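PDB 3ZBO: ALKF from Bacillus cereus, which is of unknown function but has affinity for branched DNA structures and is related to the HEAT-like repeat DNA glycosylases. Local coordinates for residues E15-Y28 / V37-K51. Sequence-based numbering, arbitrary orientation.
Sequences ELEALGKERTKKIY and VFGVATGAMKPIAKK
Phe38 lays one face of its ring on the backbone of Glu17, a worked example of an aromatic ring packed on the backbone of a helix and on the side chain of the same residue, with Leu16 CB beside CD2. Glu17 CA sits 3.6 Å from the ring centroid, over the face, as a CH-pi contact. Followed outward, Glu17 keeps to the same ring: CB touches Phe38 CZ at 3.7 Å, CG and CD pass close to CE1, and OE2 ends 3.9 Å from Phe38 CE1, the carboxylate plane turned only 19° from the ring plane. With CG opposite the backbone N (chi1 -179°) and an extended chain, the glutamate runs along the phenylalanine instead of leaving it.

Next door the backbones themselves meet. Lys21 N, at the N-cap of helix 22-28, donates to Gly39 O (2.9 Å) from well above the carbonyl plane, while Gly20 CA and Thr24 CB crowd the same oxygen. Gly39, with its positive phi, has no room for a CB, which would collide with Lys21 O and Lys25 N. Asp69 of helix 68-77 accepts bonds from the N-H groups of Phe38, Gly39 and Val40, fixing this turn from outside. Tyr28 OH lies 3.0 Å from Val40 O and also meets a water.

Farther along, Leu19 CD1 and Ile48 CD1 meet tip to tip at 3.9 Å, with Leu16 CD2 on the same methyl, and Glu15 OE1 closes the margin by a salt bridge to Lys51 NZ (3.1 Å). The segments of helices 15-19 and 46-51 run nearly antiparallel (166°) near the N-terminal end of a mainly helical fold, consistent with kinship to HEAT-like repeat glycosylases such as AlkD.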
loop_
_atom_site.group_PDB
_atom_site.type_symbol
_atom_site.label_atom_id
_atom_site.label_comp_id
_atom_site.label_asym_id
_atom_site.label_seq_id
_atom_site.Cartn_x
_atom_site.Cartn_y
_atom_site.Cartn_z
ATOM N N GLU A 15 20.836 -12.565 6.467
ATOM C CA GLU A 15 20.852 -11.268 7.163
ATOM C C GLU A 15 19.428 -10.922 7.647
ATOM O O GLU A 15 19.235 -10.406 8.765
ATOM C CB GLU A 15 21.437 -10.172 6.302
ATOM C CG GLU A 15 22.888 -10.514 5.818
ATOM C CD GLU A 15 23.749 -9.295 5.484
ATOM O OE1 GLU A 15 23.208 -8.157 5.413
ATOM O OE2 GLU A 15 24.997 -9.496 5.291
ATOM N N LEU A 16 18.420 -11.197 6.814
ATOM C CA LEU A 16 17.051 -10.896 7.243
ATOM C C LEU A 16 16.600 -11.783 8.400
ATOM O O LEU A 16 15.989 -11.326 9.355
ATOM C CB LEU A 16 16.086 -11.065 6.048
ATOM C CG LEU A 16 16.193 -10.018 4.945
ATOM C CD1 LEU A 16 15.133 -10.361 3.876
ATOM C CD2 LEU A 16 15.965 -8.625 5.431
ATOM N N GLU A 17 16.946 -13.042 8.362
ATOM C CA GLU A 17 16.593 -13.988 9.443
ATOM C C GLU A 17 17.253 -13.508 10.709
ATOM O O GLU A 17 16.622 -13.514 11.762
ATOM C CB GLU A 17 17.068 -15.381 9.070
ATOM C CG GLU A 17 16.721 -16.375 10.121
ATOM C CD GLU A 17 16.710 -17.802 9.603
ATOM O OE1 GLU A 17 17.441 -18.099 8.655
ATOM O OE2 GLU A 17 15.957 -18.616 10.169
ATOM N N ALA A 18 18.487 -12.998 10.597
ATOM C CA ALA A 18 19.164 -12.525 11.829
ATOM C C ALA A 18 18.529 -11.316 12.437
ATOM O O ALA A 18 18.705 -11.115 13.669
ATOM C CB ALA A 18 20.646 -12.206 11.538
ATOM N N LEU A 19 17.867 -10.470 11.611
ATOM C CA LEU A 19 17.170 -9.292 12.089
ATOM C C LEU A 19 15.761 -9.609 12.624
ATOM O O LEU A 19 15.121 -8.726 13.270
ATOM C CB LEU A 19 17.047 -8.214 11.008
ATOM C CG LEU A 19 18.397 -7.674 10.477
ATOM C CD1 LEU A 19 18.262 -6.945 9.108
ATOM C CD2 LEU A 19 19.035 -6.756 11.559
ATOM N N GLY A 20 15.262 -10.807 12.462
ATOM C CA GLY A 20 13.851 -11.140 12.855
ATOM C C GLY A 20 13.728 -11.070 14.390
ATOM O O GLY A 20 14.690 -11.453 15.130
ATOM N N LYS A 21 12.607 -10.549 14.879
ATOM C CA LYS A 21 12.328 -10.507 16.350
ATOM C C LYS A 21 10.942 -11.048 16.548
ATOM O O LYS A 21 10.023 -10.653 15.772
ATOM C CB LYS A 21 12.411 -9.074 16.875
ATOM C CG LYS A 21 13.801 -8.469 16.863
ATOM C CD LYS A 21 14.629 -8.970 18.071
ATOM C CE LYS A 21 16.024 -8.300 18.122
ATOM N NZ LYS A 21 15.895 -6.843 17.843
ATOM N N GLU A 22 10.761 -11.861 17.608
ATOM C CA GLU A 22 9.553 -12.664 17.822
ATOM C C GLU A 22 8.347 -11.774 18.051
ATOM O O GLU A 22 7.222 -12.158 17.627
ATOM C CB GLU A 22 9.691 -13.687 18.979
ATOM C CG GLU A 22 8.760 -14.924 18.803
ATOM C CD GLU A 22 9.241 -15.884 17.703
ATOM O OE1 GLU A 22 10.477 -15.929 17.444
ATOM O OE2 GLU A 22 8.386 -16.589 17.094
ATOM N N ARG A 23 8.575 -10.618 18.677
ATOM C CA ARG A 23 7.513 -9.603 18.860
ATOM C C ARG A 23 6.951 -9.109 17.538
ATOM O O ARG A 23 5.705 -9.258 17.372
ATOM C CB ARG A 23 7.775 -8.415 19.823
ATOM C CG ARG A 23 9.149 -7.704 19.887
ATOM C CD ARG A 23 9.459 -6.563 18.838
ATOM N NE ARG A 23 10.406 -5.518 19.332
ATOM C CZ ARG A 23 11.583 -5.750 19.947
ATOM N NH1 ARG A 23 11.996 -7.001 20.238
ATOM N NH2 ARG A 23 12.350 -4.724 20.309
ATOM N N THR A 24 7.841 -8.561 16.660
ATOM C CA THR A 24 7.478 -8.066 15.297
ATOM C C THR A 24 6.795 -9.219 14.515
ATOM O O THR A 24 5.768 -9.014 13.791
ATOM C CB THR A 24 8.706 -7.504 14.502
ATOM O OG1 THR A 24 9.219 -6.290 15.115
ATOM C CG2 THR A 24 8.297 -7.140 13.154
ATOM N N LYS A 25 7.330 -10.428 14.672
ATOM C CA LYS A 25 6.754 -11.575 13.940
ATOM C C LYS A 25 5.313 -11.905 14.346
ATOM O O LYS A 25 4.414 -12.097 13.506
ATOM C CB LYS A 25 7.674 -12.783 14.104
ATOM C CG LYS A 25 7.197 -14.065 13.499
ATOM C CD LYS A 25 8.137 -15.198 13.715
ATOM C CE LYS A 25 7.629 -16.446 13.180
ATOM N NZ LYS A 25 8.630 -17.543 13.233
ATOM N N LYS A 26 5.117 -12.002 15.653
ATOM C CA LYS A 26 3.741 -12.119 16.227
ATOM C C LYS A 26 2.721 -11.113 15.658
ATOM O O LYS A 26 1.606 -11.504 15.320
ATOM C CB LYS A 26 3.808 -11.952 17.789
ATOM C CG LYS A 26 2.855 -10.860 18.369
ATOM C CD LYS A 26 3.166 -10.294 19.828
ATOM C CE LYS A 26 4.412 -9.408 19.948
ATOM N NZ LYS A 26 4.326 -7.872 19.677
ATOM N N ILE A 27 3.128 -9.863 15.518
ATOM C CA ILE A 27 2.276 -8.825 15.031
ATOM C C ILE A 27 1.977 -9.089 13.543
ATOM O O ILE A 27 0.819 -8.951 13.083
ATOM C CB ILE A 27 2.908 -7.493 15.242
ATOM C CG1 ILE A 27 2.859 -7.131 16.756
ATOM C CG2 ILE A 27 2.222 -6.464 14.463
ATOM C CD1 ILE A 27 3.675 -5.916 17.065
ATOM N N TYR A 28 3.041 -9.458 12.802
ATOM C CA TYR A 28 2.794 -9.721 11.366
ATOM C C TYR A 28 1.865 -10.870 11.172
ATOM O O TYR A 28 0.937 -10.810 10.308
ATOM C CB TYR A 28 4.131 -9.988 10.665
ATOM C CG TYR A 28 5.019 -8.792 10.448
ATOM C CD1 TYR A 28 4.586 -7.433 10.678
ATOM C CD2 TYR A 28 6.302 -9.034 9.967
ATOM C CE1 TYR A 28 5.429 -6.425 10.448
ATOM C CE2 TYR A 28 7.179 -8.016 9.771
ATOM C CZ TYR A 28 6.733 -6.727 9.980
ATOM O OH TYR A 28 7.635 -5.692 9.712
ATOM N N VAL A 37 8.129 -16.517 7.940
ATOM C CA VAL A 37 8.174 -15.087 8.232
ATOM C C VAL A 37 9.153 -14.906 9.357
ATOM O O VAL A 37 9.173 -15.727 10.317
ATOM C CB VAL A 37 6.737 -14.513 8.505
ATOM C CG1 VAL A 37 6.086 -15.237 9.661
ATOM C CG2 VAL A 37 6.837 -13.012 8.837
ATOM N N PHE A 38 9.965 -13.854 9.267
ATOM C CA PHE A 38 10.940 -13.651 10.288
ATOM C C PHE A 38 10.573 -12.527 11.264
ATOM O O PHE A 38 11.004 -12.575 12.456
ATOM C CB PHE A 38 12.288 -13.252 9.716
ATOM C CG PHE A 38 12.917 -14.229 8.729
ATOM C CD1 PHE A 38 12.849 -15.609 8.891
ATOM C CD2 PHE A 38 13.558 -13.703 7.609
ATOM C CE1 PHE A 38 13.500 -16.484 7.975
ATOM C CE2 PHE A 38 14.193 -14.573 6.659
ATOM C CZ PHE A 38 14.168 -15.914 6.876
ATOM N N GLY A 39 9.832 -11.502 10.808
ATOM C CA GLY A 39 9.510 -10.433 11.737
ATOM C C GLY A 39 10.612 -9.394 11.770
ATOM O O GLY A 39 11.157 -8.996 12.854
ATOM N N VAL A 40 10.885 -8.760 10.635
ATOM C CA VAL A 40 11.943 -7.733 10.567
ATOM C C VAL A 40 11.382 -6.326 10.593
ATOM O O VAL A 40 10.572 -5.971 9.744
ATOM C CB VAL A 40 12.798 -7.916 9.272
ATOM C CG1 VAL A 40 13.896 -6.839 9.168
ATOM C CG2 VAL A 40 13.381 -9.337 9.199
ATOM N N ALA A 41 11.740 -5.472 11.580
ATOM C CA ALA A 41 11.245 -4.117 11.563
ATOM C C ALA A 41 11.832 -3.442 10.353
ATOM O O ALA A 41 13.030 -3.600 10.053
ATOM C CB ALA A 41 11.743 -3.400 12.782
ATOM N N THR A 42 11.012 -2.662 9.648
ATOM C CA THR A 42 11.462 -2.061 8.379
ATOM C C THR A 42 12.701 -1.170 8.518
ATOM O O THR A 42 13.548 -1.161 7.642
ATOM C CB THR A 42 10.373 -1.382 7.597
ATOM O OG1 THR A 42 9.894 -0.252 8.329
ATOM C CG2 THR A 42 9.203 -2.369 7.290
ATOM N N GLY A 43 12.851 -0.454 9.628
ATOM C CA GLY A 43 14.033 0.435 9.655
ATOM C C GLY A 43 15.319 -0.388 9.707
ATOM O O GLY A 43 16.415 0.127 9.307
ATOM N N ALA A 44 15.224 -1.617 10.195
ATOM C CA ALA A 44 16.395 -2.493 10.270
ATOM C C ALA A 44 16.880 -2.895 8.877
ATOM O O ALA A 44 18.008 -3.340 8.726
ATOM C CB ALA A 44 16.133 -3.733 11.170
ATOM N N MET A 45 16.047 -2.686 7.851
ATOM C CA MET A 45 16.486 -2.970 6.497
ATOM C C MET A 45 17.358 -1.925 5.811
ATOM O O MET A 45 17.940 -2.251 4.780
ATOM C CB MET A 45 15.223 -3.235 5.607
ATOM C CG MET A 45 14.483 -4.438 6.168
ATOM S SD MET A 45 12.898 -4.591 5.176
ATOM C CE MET A 45 12.200 -6.053 5.879
ATOM N N LYS A 46 17.449 -0.715 6.393
ATOM C CA LYS A 46 18.120 0.395 5.738
ATOM C C LYS A 46 19.572 0.084 5.385
ATOM O O LYS A 46 19.902 0.269 4.232
ATOM C CB LYS A 46 17.960 1.750 6.464
ATOM C CG LYS A 46 18.362 2.947 5.560
ATOM C CD LYS A 46 17.429 4.149 5.789
ATOM C CE LYS A 46 17.702 5.248 4.787
ATOM N NZ LYS A 46 18.889 6.017 5.241
ATOM N N PRO A 47 20.380 -0.481 6.320
ATOM C CA PRO A 47 21.744 -0.734 5.852
ATOM C C PRO A 47 21.877 -1.746 4.725
ATOM O O PRO A 47 22.723 -1.536 3.828
ATOM C CB PRO A 47 22.449 -1.344 7.080
ATOM C CG PRO A 47 21.575 -1.028 8.286
ATOM C CD PRO A 47 20.173 -1.010 7.703
ATOM N N ILE A 48 21.074 -2.833 4.754
ATOM C CA ILE A 48 21.161 -3.819 3.636
ATOM C C ILE A 48 20.708 -3.193 2.300
ATOM O O ILE A 48 21.309 -3.442 1.260
ATOM C CB ILE A 48 20.289 -5.079 3.886
ATOM C CG1 ILE A 48 20.366 -5.637 5.308
ATOM C CG2 ILE A 48 20.622 -6.153 2.838
ATOM C CD1 ILE A 48 19.609 -6.926 5.488
ATOM N N ALA A 49 19.664 -2.363 2.342
ATOM C CA ALA A 49 19.111 -1.770 1.150
ATOM C C ALA A 49 20.158 -0.767 0.564
ATOM O O ALA A 49 20.294 -0.644 -0.663
ATOM C CB ALA A 49 17.819 -1.025 1.493
ATOM N N LYS A 50 20.838 -0.022 1.447
ATOM C CA LYS A 50 21.854 0.947 0.980
ATOM C C LYS A 50 22.996 0.202 0.254
ATOM O O LYS A 50 23.542 0.729 -0.771
ATOM C CB LYS A 50 22.389 1.822 2.148
ATOM C CG LYS A 50 23.433 2.889 1.630
ATOM C CD LYS A 50 24.236 3.614 2.776
ATOM C CE LYS A 50 25.790 3.562 2.542
ATOM N NZ LYS A 50 26.348 4.568 1.599
ATOM N N LYS A 51 23.321 -1.006 0.699
ATOM C CA LYS A 51 24.373 -1.803 0.020
ATOM C C LYS A 51 23.904 -2.216 -1.407
ATOM O O LYS A 51 24.641 -2.171 -2.421
ATOM C CB LYS A 51 24.789 -3.069 0.805
ATOM C CG LYS A 51 25.517 -2.887 2.183
ATOM C CD LYS A 51 26.115 -4.240 2.698
ATOM C CE LYS A 51 25.818 -4.613 4.199
ATOM N NZ LYS A 51 24.681 -5.638 4.334
HETATM O O HOH W 1 13.622 -6.442 13.559
HETATM O O HOH W 2 10.189 -18.621 10.488
HETATM O O HOH W 3 8.084 -3.371 10.611
#